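PDB 3NWC: SMC protein from Pyrococcus furiosus, which probably acts in chromosome condensation and partitioning, with the hinge domain present here mediating dimerisation and binding DNA. Local coordinates for residues A[135-140]-A[153-158]; A[101-106]-A[157-162]; A[75-80]-A[89-94]. All coordinates share one frame; numbering follows the deposited sequence. Where two conformers were deposited one is given.

Overall arrangement
In this SMC hinge domain, contacts 1 and 3 are buried while contact 2 lies at the surface. The two buried ones are on opposite sides of the chain's centre, their own centres about 33 Å apart. Contact 1 lays a loop against strand 156-157 and is mixed, an apolar chain and a methyl meeting a carboxylate and a phenol; contact 3, purely apolar, fastens helix 71-83 to strand 89-93, whose sheet continues into the second subunit. Contact 2, an ion pair, borrows the end of the segment used by contact 1, the two sharing Tyr157 and Glu158 with centres about 11 Å apart. All three also touch the second subunit, so each lies near the dimer interface.

Contact 1: A[135-140]-A[153-158]; sequences NSMEEA and EGELYE
Met137, present as selenomethionine, crosses both Glu155 and Tyr157 at about a right angle where the loop after strand 131-134 folds over strand 156-157, part of the mixed sheet in the SMC hinge domain. Its chain runs straight as far as SE and then bends (chi3 72°), which turns the terminal methyl back so that CE stands 3.2 Å from Tyr157 OH. The same hydroxyl has Met137 CB at 3.5 Å. It is buried with no hydrogen-bonding partner in the model, and what faces it from the loop is the methyl and CB of Met137. Farther back along the chain, Met137 CG lies 3.4 Å from Glu155 OE1, while SE rests 3.8 Å from Glu155 CG. The carboxylate takes its polar partners elsewhere: OE1 bonds to Thr151 OG1, and OE2 forms a salt bridge with Lys82 of the second subunit, a residue against which Met137 also packs. Ala140 approaches the tyrosine differently. Its CB sits over one face in a CH-pi contact, 4.1 Å from the ring centroid of Tyr157 and 21° off the normal, displaced toward the rim near CZ. The ring thus has a methyl above it and a bent selenoether chain across its hydroxyl end. At the other end of the contact one water donates to Asn135 O at 2.7 Å and weakly accepts from the backbone N of Glu153.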
loop_
_atom_site.group_PDB
_atom_site.type_symbol
_atom_site.label_atom_id
_atom_site.label_comp_id
_atom_site.label_asym_id
_atom_site.label_seq_id
_atom_site.Cartn_x
_atom_site.Cartn_y
_atom_site.Cartn_z
ATOM N N ASN A 135 -17.709 0.401 14.870
ATOM C CA ASN A 135 -17.583 -0.676 15.852
ATOM C C ASN A 135 -17.458 -2.094 15.289
ATOM O O ASN A 135 -16.823 -2.947 15.910
ATOM C CB ASN A 135 -18.732 -0.613 16.860
ATOM C CG ASN A 135 -18.784 0.708 17.591
ATOM O OD1 ASN A 135 -19.292 1.702 17.065
ATOM N ND2 ASN A 135 -18.262 0.730 18.811
ATOM N N SER A 136 -18.070 -2.358 14.139
ATOM C CA SER A 136 -18.011 -3.700 13.555
ATOM C C SER A 136 -18.286 -3.738 12.052
ATOM O O SER A 136 -18.596 -2.718 11.443
ATOM C CB SER A 136 -18.948 -4.659 14.300
ATOM O OG SER A 136 -20.092 -3.987 14.791
HETATM N N MSE A 137 -18.168 -4.924 11.458
HETATM C CA MSE A 137 -18.375 -5.078 10.021
HETATM C C MSE A 137 -19.840 -4.834 9.648
HETATM O O MSE A 137 -20.144 -4.375 8.548
HETATM C CB MSE A 137 -17.932 -6.463 9.541
HETATM C CG MSE A 137 -16.513 -6.857 9.946
HETATM SE SE MSE A 137 -15.948 -8.496 9.041
HETATM C CE MSE A 137 -15.730 -7.737 7.263
ATOM N N GLU A 138 -20.745 -5.141 10.570
ATOM C CA GLU A 138 -22.171 -4.936 10.337
ATOM C C GLU A 138 -22.469 -3.453 10.126
ATOM O O GLU A 138 -23.021 -3.070 9.100
ATOM C CB GLU A 138 -22.977 -5.490 11.510
ATOM C CG GLU A 138 -23.004 -7.014 11.617
ATOM C CD GLU A 138 -21.620 -7.644 11.682
ATOM O OE1 GLU A 138 -20.732 -7.077 12.350
ATOM O OE2 GLU A 138 -21.411 -8.706 11.056
ATOM N N GLU A 139 -22.055 -2.624 11.076
ATOM C CA GLU A 139 -22.246 -1.181 11.005
ATOM C C GLU A 139 -21.442 -0.509 9.909
ATOM O O GLU A 139 -21.319 0.713 9.905
ATOM C CB GLU A 139 -21.833 -0.535 12.333
ATOM C CG GLU A 139 -22.846 -0.604 13.448
ATOM C CD GLU A 139 -22.279 -0.149 14.778
ATOM O OE1 GLU A 139 -22.359 -0.945 15.724
ATOM O OE2 GLU A 139 -21.752 0.988 14.868
ATOM N N ALA A 140 -20.912 -1.294 8.978
ATOM C CA ALA A 140 -20.059 -0.741 7.940
ATOM C C ALA A 140 -20.590 -0.979 6.532
ATOM O O ALA A 140 -20.432 -0.133 5.651
ATOM C CB ALA A 140 -18.617 -1.277 8.072
ATOM N N GLU A 153 -11.798 -3.767 15.367
ATOM C CA GLU A 153 -11.073 -5.034 15.371
ATOM C C GLU A 153 -10.150 -5.201 14.174
ATOM O O GLU A 153 -9.437 -6.206 14.063
ATOM C CB GLU A 153 -12.046 -6.204 15.492
ATOM C CG GLU A 153 -12.700 -6.275 16.869
ATOM C CD GLU A 153 -11.678 -6.269 17.993
ATOM O OE1 GLU A 153 -10.506 -6.615 17.735
ATOM O OE2 GLU A 153 -12.041 -5.920 19.134
ATOM N N GLY A 154 -10.178 -4.220 13.272
ATOM C CA GLY A 154 -9.147 -4.117 12.259
ATOM C C GLY A 154 -9.482 -4.465 10.824
ATOM O O GLY A 154 -8.577 -4.728 10.029
ATOM N N GLU A 155 -10.761 -4.494 10.478
ATOM C CA GLU A 155 -11.117 -4.561 9.067
ATOM C C GLU A 155 -10.985 -3.169 8.461
ATOM O O GLU A 155 -11.204 -2.166 9.142
ATOM C CB GLU A 155 -12.524 -5.118 8.867
ATOM C CG GLU A 155 -12.648 -6.601 9.148
ATOM C CD GLU A 155 -12.861 -6.914 10.610
ATOM O OE1 GLU A 155 -13.481 -6.088 11.315
ATOM O OE2 GLU A 155 -12.413 -7.996 11.050
ATOM N N LEU A 156 -10.604 -3.109 7.189
ATOM C CA LEU A 156 -10.404 -1.822 6.509
ATOM C C LEU A 156 -11.258 -1.739 5.267
ATOM O O LEU A 156 -11.254 -2.653 4.441
ATOM C CB LEU A 156 -8.931 -1.644 6.116
ATOM C CG LEU A 156 -8.594 -0.397 5.293
ATOM C CD1 LEU A 156 -8.844 0.894 6.113
ATOM C CD2 LEU A 156 -7.148 -0.448 4.810
ATOM N N TYR A 157 -11.990 -0.633 5.142
ATOM C CA TYR A 157 -12.832 -0.361 3.993
ATOM C C TYR A 157 -12.310 0.914 3.345
ATOM O O TYR A 157 -12.492 2.010 3.874
ATOM C CB TYR A 157 -14.278 -0.138 4.443
ATOM C CG TYR A 157 -14.923 -1.357 5.054
ATOM C CD1 TYR A 157 -15.837 -2.116 4.338
ATOM C CD2 TYR A 157 -14.607 -1.759 6.347
ATOM C CE1 TYR A 157 -16.419 -3.239 4.888
ATOM C CE2 TYR A 157 -15.189 -2.877 6.906
ATOM C CZ TYR A 157 -16.096 -3.612 6.176
ATOM O OH TYR A 157 -16.674 -4.729 6.734
ATOM N N GLU A 158 -11.631 0.777 2.217
ATOM C CA GLU A 158 -11.124 1.955 1.537
ATOM C C GLU A 158 -12.314 2.661 0.903
ATOM O O GLU A 158 -13.351 2.047 0.663
ATOM C CB GLU A 158 -10.041 1.569 0.524
ATOM C CG GLU A 158 -8.796 0.978 1.193
ATOM C CD GLU A 158 -7.735 0.531 0.205
ATOM O OE1 GLU A 158 -7.121 1.403 -0.443
ATOM O OE2 GLU A 158 -7.509 -0.693 0.089
HETATM O O HOH W 1 -14.890 -4.635 15.151
#

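Contact 2: A[101-106]-A[157-162]; sequences HVDSSV and YERSGA
Arg159 NH2 reaches both carboxylate oxygens of Asp103, lying 3.4 Å from OD2 in a salt bridge and 3.6 Å from OD1. The arginine springs from a beta-hairpin turn between strands 156-157 and 163-165, a type I turn running from Glu158 to Gly161 and followed by a G1 bulge. From this platform the side chain goes out fully extended, CG standing opposite the backbone N (chi1 -169°), and so spans the distance to the loop that leads into strand 108-109. The two charged groups do not lie flat against each other: carboxylate and guanidinium planes are 38° apart, and the aspartate approaches obliquely. His101 O lies at the guanidinium edge, near its plane, 3.9 Å from Arg159 NH1, which also makes a long, weak ion pair with Asp130. All three touching residues are exposed, so solvent is likely to screen the attraction. The turn is more firmly built. Gly161 N donates to Glu158 O at 3.0 Å, the bulge adds Glu158 N to Ala162 O at 2.9 Å, and the backbone angles of Gly161 leave no room for a CB beside Ser160 O. Glu158, at its start, is salt-bridged to Arg62 of the second subunit, and Ala162, just past its end, packs on Leu92 of that subunit. An ST turn completes the bend, Ser160 OG accepting from Ala162 N at 3.2 Å with an N-H...O angle of 158°.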
loop_
_atom_site.group_PDB
_atom_site.type_symbol
_atom_site.label_atom_id
_atom_site.label_comp_id
_atom_site.label_asym_id
_atom_site.label_seq_id
_atom_site.Cartn_x
_atom_site.Cartn_y
_atom_site.Cartn_z
ATOM N N HIS A 101 -10.939 14.604 3.921
ATOM C CA HIS A 101 -11.866 15.034 4.964
ATOM C C HIS A 101 -13.050 14.090 5.107
ATOM O O HIS A 101 -13.471 13.449 4.140
ATOM C CB HIS A 101 -12.365 16.459 4.680
ATOM C CG HIS A 101 -11.265 17.426 4.382
ATOM N ND1 HIS A 101 -10.881 17.745 3.096
ATOM C CD2 HIS A 101 -10.441 18.120 5.204
ATOM C CE1 HIS A 101 -9.880 18.605 3.140
ATOM N NE2 HIS A 101 -9.594 18.849 4.407
ATOM N N VAL A 102 -13.585 14.011 6.321
ATOM C CA VAL A 102 -14.786 13.227 6.564
ATOM C C VAL A 102 -16.003 14.036 6.142
ATOM O O VAL A 102 -16.106 15.219 6.451
ATOM C CB VAL A 102 -14.903 12.809 8.041
ATOM C CG1 VAL A 102 -16.215 12.096 8.296
ATOM C CG2 VAL A 102 -13.728 11.887 8.419
ATOM N N ASP A 103 -16.906 13.401 5.406
ATOM C CA ASP A 103 -18.122 14.060 4.967
ATOM C C ASP A 103 -19.313 13.167 5.277
ATOM O O ASP A 103 -20.091 12.812 4.392
ATOM C CB ASP A 103 -18.059 14.395 3.471
ATOM C CG ASP A 103 -18.096 13.160 2.590
ATOM O OD1 ASP A 103 -17.719 12.071 3.067
ATOM O OD2 ASP A 103 -18.506 13.281 1.417
ATOM N N SER A 104 -19.434 12.790 6.545
ATOM C CA SER A 104 -20.544 11.967 6.993
ATOM C C SER A 104 -20.537 11.881 8.512
ATOM O O SER A 104 -19.606 12.345 9.163
ATOM C CB SER A 104 -20.469 10.568 6.372
ATOM O OG SER A 104 -19.442 9.796 6.968
ATOM N N SER A 105 -21.582 11.285 9.073
ATOM C CA SER A 105 -21.685 11.126 10.518
ATOM C C SER A 105 -21.754 9.650 10.893
ATOM O O SER A 105 -22.327 9.282 11.920
ATOM C CB SER A 105 -22.896 11.894 11.071
ATOM O OG SER A 105 -24.099 11.522 10.418
ATOM N N VAL A 106 -21.153 8.810 10.054
ATOM C CA VAL A 106 -21.176 7.366 10.254
ATOM C C VAL A 106 -20.465 6.934 11.538
ATOM O O VAL A 106 -20.835 5.946 12.167
ATOM C CB VAL A 106 -20.575 6.637 9.040
ATOM C CG1 VAL A 106 -20.112 5.233 9.411
ATOM C CG2 VAL A 106 -21.580 6.601 7.903
ATOM N N TYR A 157 -11.990 -0.633 5.142
ATOM C CA TYR A 157 -12.832 -0.361 3.993
ATOM C C TYR A 157 -12.310 0.914 3.345
ATOM O O TYR A 157 -12.492 2.010 3.874
ATOM C CB TYR A 157 -14.278 -0.138 4.443
ATOM C CG TYR A 157 -14.923 -1.357 5.054
ATOM C CD1 TYR A 157 -15.837 -2.116 4.338
ATOM C CD2 TYR A 157 -14.607 -1.759 6.347
ATOM C CE1 TYR A 157 -16.419 -3.239 4.888
ATOM C CE2 TYR A 157 -15.189 -2.877 6.906
ATOM C CZ TYR A 157 -16.096 -3.612 6.176
ATOM O OH TYR A 157 -16.674 -4.729 6.734
ATOM N N GLU A 158 -11.631 0.777 2.217
ATOM C CA GLU A 158 -11.124 1.955 1.537
ATOM C C GLU A 158 -12.314 2.661 0.903
ATOM O O GLU A 158 -13.351 2.047 0.663
ATOM C CB GLU A 158 -10.041 1.569 0.524
ATOM C CG GLU A 158 -8.796 0.978 1.193
ATOM C CD GLU A 158 -7.735 0.531 0.205
ATOM O OE1 GLU A 158 -7.121 1.403 -0.443
ATOM O OE2 GLU A 158 -7.509 -0.693 0.089
ATOM N N ARG A 159 -12.194 3.960 0.672
ATOM C CA ARG A 159 -13.334 4.704 0.144
ATOM C C ARG A 159 -13.702 4.188 -1.250
ATOM O O ARG A 159 -14.859 4.271 -1.677
ATOM C CB ARG A 159 -13.023 6.200 0.107
ATOM C CG ARG A 159 -14.229 7.082 -0.186
ATOM C CD ARG A 159 -13.852 8.542 -0.039
ATOM N NE ARG A 159 -14.963 9.451 -0.301
ATOM C CZ ARG A 159 -15.064 10.664 0.242
ATOM N NH1 ARG A 159 -14.127 11.089 1.082
ATOM N NH2 ARG A 159 -16.100 11.445 -0.044
ATOM N N SER A 160 -12.695 3.646 -1.932
ATOM C CA SER A 160 -12.819 3.074 -3.273
ATOM C C SER A 160 -13.782 1.896 -3.314
ATOM O O SER A 160 -14.349 1.580 -4.359
ATOM C CB SER A 160 -11.448 2.567 -3.724
ATOM O OG SER A 160 -11.020 1.490 -2.886
ATOM N N GLY A 161 -13.928 1.217 -2.184
ATOM C CA GLY A 161 -14.744 0.021 -2.121
ATOM C C GLY A 161 -13.923 -1.238 -1.844
ATOM O O GLY A 161 -14.490 -2.317 -1.727
ATOM N N ALA A 162 -12.603 -1.096 -1.748
ATOM C CA ALA A 162 -11.704 -2.229 -1.466
ATOM C C ALA A 162 -11.816 -2.640 0.000
ATOM O O ALA A 162 -11.753 -1.794 0.895
ATOM C CB ALA A 162 -10.272 -1.862 -1.789
#

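Contact 3: A[75-80]-A[89-94]; sequences EKAIKY and LTFLPL
Phe91 and Ile78 adopt matching first torsions, each placing its chain atom, CG in one and CG1 in the other, opposite its own carbonyl carbon (chi1 -62° and -66°), and the two side chains run antiparallel, flank against flank. The result is helix-on-sheet packing within the beta-alpha-beta crossover formed by strand 66-68, helix 71-83 and the parallel strand 89-93. Ile78 CG1 rests 3.5 Å from Phe91 CE2, with its terminal CD1 farther along, 4.1 Å from Phe91 CD2. One residue earlier on the helix, Ala77 lends only a methyl: its CB meets the far end of the ring, 3.6 Å from Phe91 CZ and equally near CE1. Two neighbouring helix positions therefore divide the ring between them, the small one taking the tip and the branched one a flank. Leu28 of helix 24-28 and Val66 and Val68 of the adjacent strand also pack on the phenylalanine. With an alanine here the ring disappears, and Ala77 CB and Ile78 CG1 would probably lose their aromatic partner, leaving a gap between helix and sheet. At the edge of the sheet within this chain, Leu89, Thr90 and Phe91 form an antiparallel ladder with a strand of the second subunit, and Ile78 touches Ile163 of that subunit. With only carbon atoms meeting between these two segments, the contact rests on close fit and burial, with no directional bond to fix the ring.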
loop_
_atom_site.group_PDB
_atom_site.type_symbol
_atom_site.label_atom_id
_atom_site.label_comp_id
_atom_site.label_asym_id
_atom_site.label_seq_id
_atom_site.Cartn_x
_atom_site.Cartn_y
_atom_site.Cartn_z
ATOM N N GLU A 75 12.876 15.065 -4.021
ATOM C CA GLU A 75 13.760 14.699 -5.121
ATOM C C GLU A 75 15.218 14.593 -4.668
ATOM O O GLU A 75 15.935 13.709 -5.122
ATOM C CB GLU A 75 13.588 15.625 -6.336
ATOM C CG GLU A 75 12.191 15.550 -6.956
ATOM C CD GLU A 75 12.132 16.062 -8.387
ATOM O OE1 GLU A 75 11.094 16.649 -8.765
ATOM O OE2 GLU A 75 13.112 15.865 -9.137
ATOM N N LYS A 76 15.651 15.459 -3.760
ATOM C CA LYS A 76 17.014 15.334 -3.241
ATOM C C LYS A 76 17.175 14.033 -2.468
ATOM O O LYS A 76 18.181 13.330 -2.610
ATOM C CB LYS A 76 17.385 16.520 -2.345
ATOM C CG LYS A 76 17.690 17.803 -3.106
ATOM C CD LYS A 76 18.065 18.935 -2.154
ATOM C CE LYS A 76 19.166 18.511 -1.189
ATOM N NZ LYS A 76 19.586 19.632 -0.290
ATOM N N ALA A 77 16.186 13.719 -1.640
ATOM C CA ALA A 77 16.234 12.512 -0.829
ATOM C C ALA A 77 16.236 11.257 -1.707
ATOM O O ALA A 77 16.913 10.284 -1.399
ATOM C CB ALA A 77 15.068 12.480 0.143
ATOM N N ILE A 78 15.471 11.287 -2.793
ATOM C CA ILE A 78 15.452 10.166 -3.730
ATOM C C ILE A 78 16.804 9.978 -4.425
ATOM O O ILE A 78 17.238 8.854 -4.656
ATOM C CB ILE A 78 14.312 10.309 -4.756
ATOM C CG1 ILE A 78 12.963 10.189 -4.037
ATOM C CG2 ILE A 78 14.437 9.278 -5.878
ATOM C CD1 ILE A 78 11.754 10.493 -4.898
ATOM N N LYS A 79 17.484 11.074 -4.752
ATOM C CA LYS A 79 18.827 10.954 -5.324
ATOM C C LYS A 79 19.779 10.293 -4.339
ATOM O O LYS A 79 20.614 9.478 -4.731
ATOM C CB LYS A 79 19.391 12.316 -5.733
ATOM C CG LYS A 79 18.795 12.875 -7.007
ATOM C CD LYS A 79 19.570 14.101 -7.474
ATOM C CE LYS A 79 18.847 14.811 -8.610
ATOM N NZ LYS A 79 18.549 13.900 -9.750
ATOM N N TYR A 80 19.641 10.640 -3.062
ATOM C CA TYR A 80 20.502 10.111 -2.018
ATOM C C TYR A 80 20.247 8.606 -1.856
ATOM O O TYR A 80 21.188 7.805 -1.761
ATOM C CB TYR A 80 20.263 10.851 -0.701
ATOM C CG TYR A 80 21.201 10.441 0.422
ATOM C CD1 TYR A 80 22.409 11.103 0.626
ATOM C CD2 TYR A 80 20.875 9.401 1.278
ATOM C CE1 TYR A 80 23.268 10.731 1.649
ATOM C CE2 TYR A 80 21.725 9.027 2.309
ATOM C CZ TYR A 80 22.921 9.694 2.489
ATOM O OH TYR A 80 23.771 9.317 3.515
ATOM N N LEU A 89 11.624 4.882 -0.683
ATOM C CA LEU A 89 10.706 5.497 0.272
ATOM C C LEU A 89 9.643 6.297 -0.455
ATOM O O LEU A 89 9.839 6.718 -1.594
ATOM C CB LEU A 89 11.451 6.439 1.222
ATOM C CG LEU A 89 12.497 5.822 2.154
ATOM C CD1 LEU A 89 13.278 6.922 2.881
ATOM C CD2 LEU A 89 11.879 4.833 3.150
ATOM N N THR A 90 8.515 6.499 0.227
ATOM C CA THR A 90 7.435 7.350 -0.226
ATOM C C THR A 90 7.480 8.638 0.576
ATOM O O THR A 90 7.512 8.612 1.815
ATOM C CB THR A 90 6.077 6.663 -0.021
ATOM O OG1 THR A 90 6.046 5.461 -0.798
ATOM C CG2 THR A 90 4.938 7.574 -0.478
ATOM N N PHE A 91 7.512 9.764 -0.134
ATOM C CA PHE A 91 7.643 11.068 0.514
ATOM C C PHE A 91 6.355 11.857 0.429
ATOM O O PHE A 91 5.675 11.821 -0.603
ATOM C CB PHE A 91 8.782 11.843 -0.138
ATOM C CG PHE A 91 10.122 11.172 0.018
ATOM C CD1 PHE A 91 10.894 11.393 1.150
ATOM C CD2 PHE A 91 10.597 10.302 -0.955
ATOM C CE1 PHE A 91 12.126 10.765 1.302
ATOM C CE2 PHE A 91 11.825 9.670 -0.810
ATOM C CZ PHE A 91 12.593 9.907 0.323
ATOM N N LEU A 92 6.032 12.570 1.511
ATOM C CA LEU A 92 4.838 13.416 1.577
ATOM C C LEU A 92 5.240 14.892 1.699
ATOM O O LEU A 92 5.588 15.354 2.785
ATOM C CB LEU A 92 3.971 13.011 2.770
ATOM C CG LEU A 92 3.661 11.511 2.898
ATOM C CD1 LEU A 92 2.721 11.268 4.069
ATOM C CD2 LEU A 92 3.039 10.985 1.617
ATOM N N PRO A 93 5.216 15.630 0.575
ATOM C CA PRO A 93 5.661 17.027 0.566
ATOM C C PRO A 93 4.536 17.917 1.060
ATOM O O PRO A 93 3.433 17.896 0.506
ATOM C CB PRO A 93 5.935 17.304 -0.914
ATOM C CG PRO A 93 5.707 15.984 -1.637
ATOM C CD PRO A 93 4.789 15.199 -0.763
ATOM N N LEU A 94 4.805 18.668 2.121
ATOM C CA LEU A 94 3.735 19.388 2.809
ATOM C C LEU A 94 3.002 20.373 1.916
ATOM O O LEU A 94 1.809 20.601 2.098
ATOM C CB LEU A 94 4.246 20.077 4.072
ATOM C CG LEU A 94 4.523 19.117 5.229
ATOM C CD1 LEU A 94 5.169 19.841 6.397
ATOM C CD2 LEU A 94 3.242 18.402 5.656
#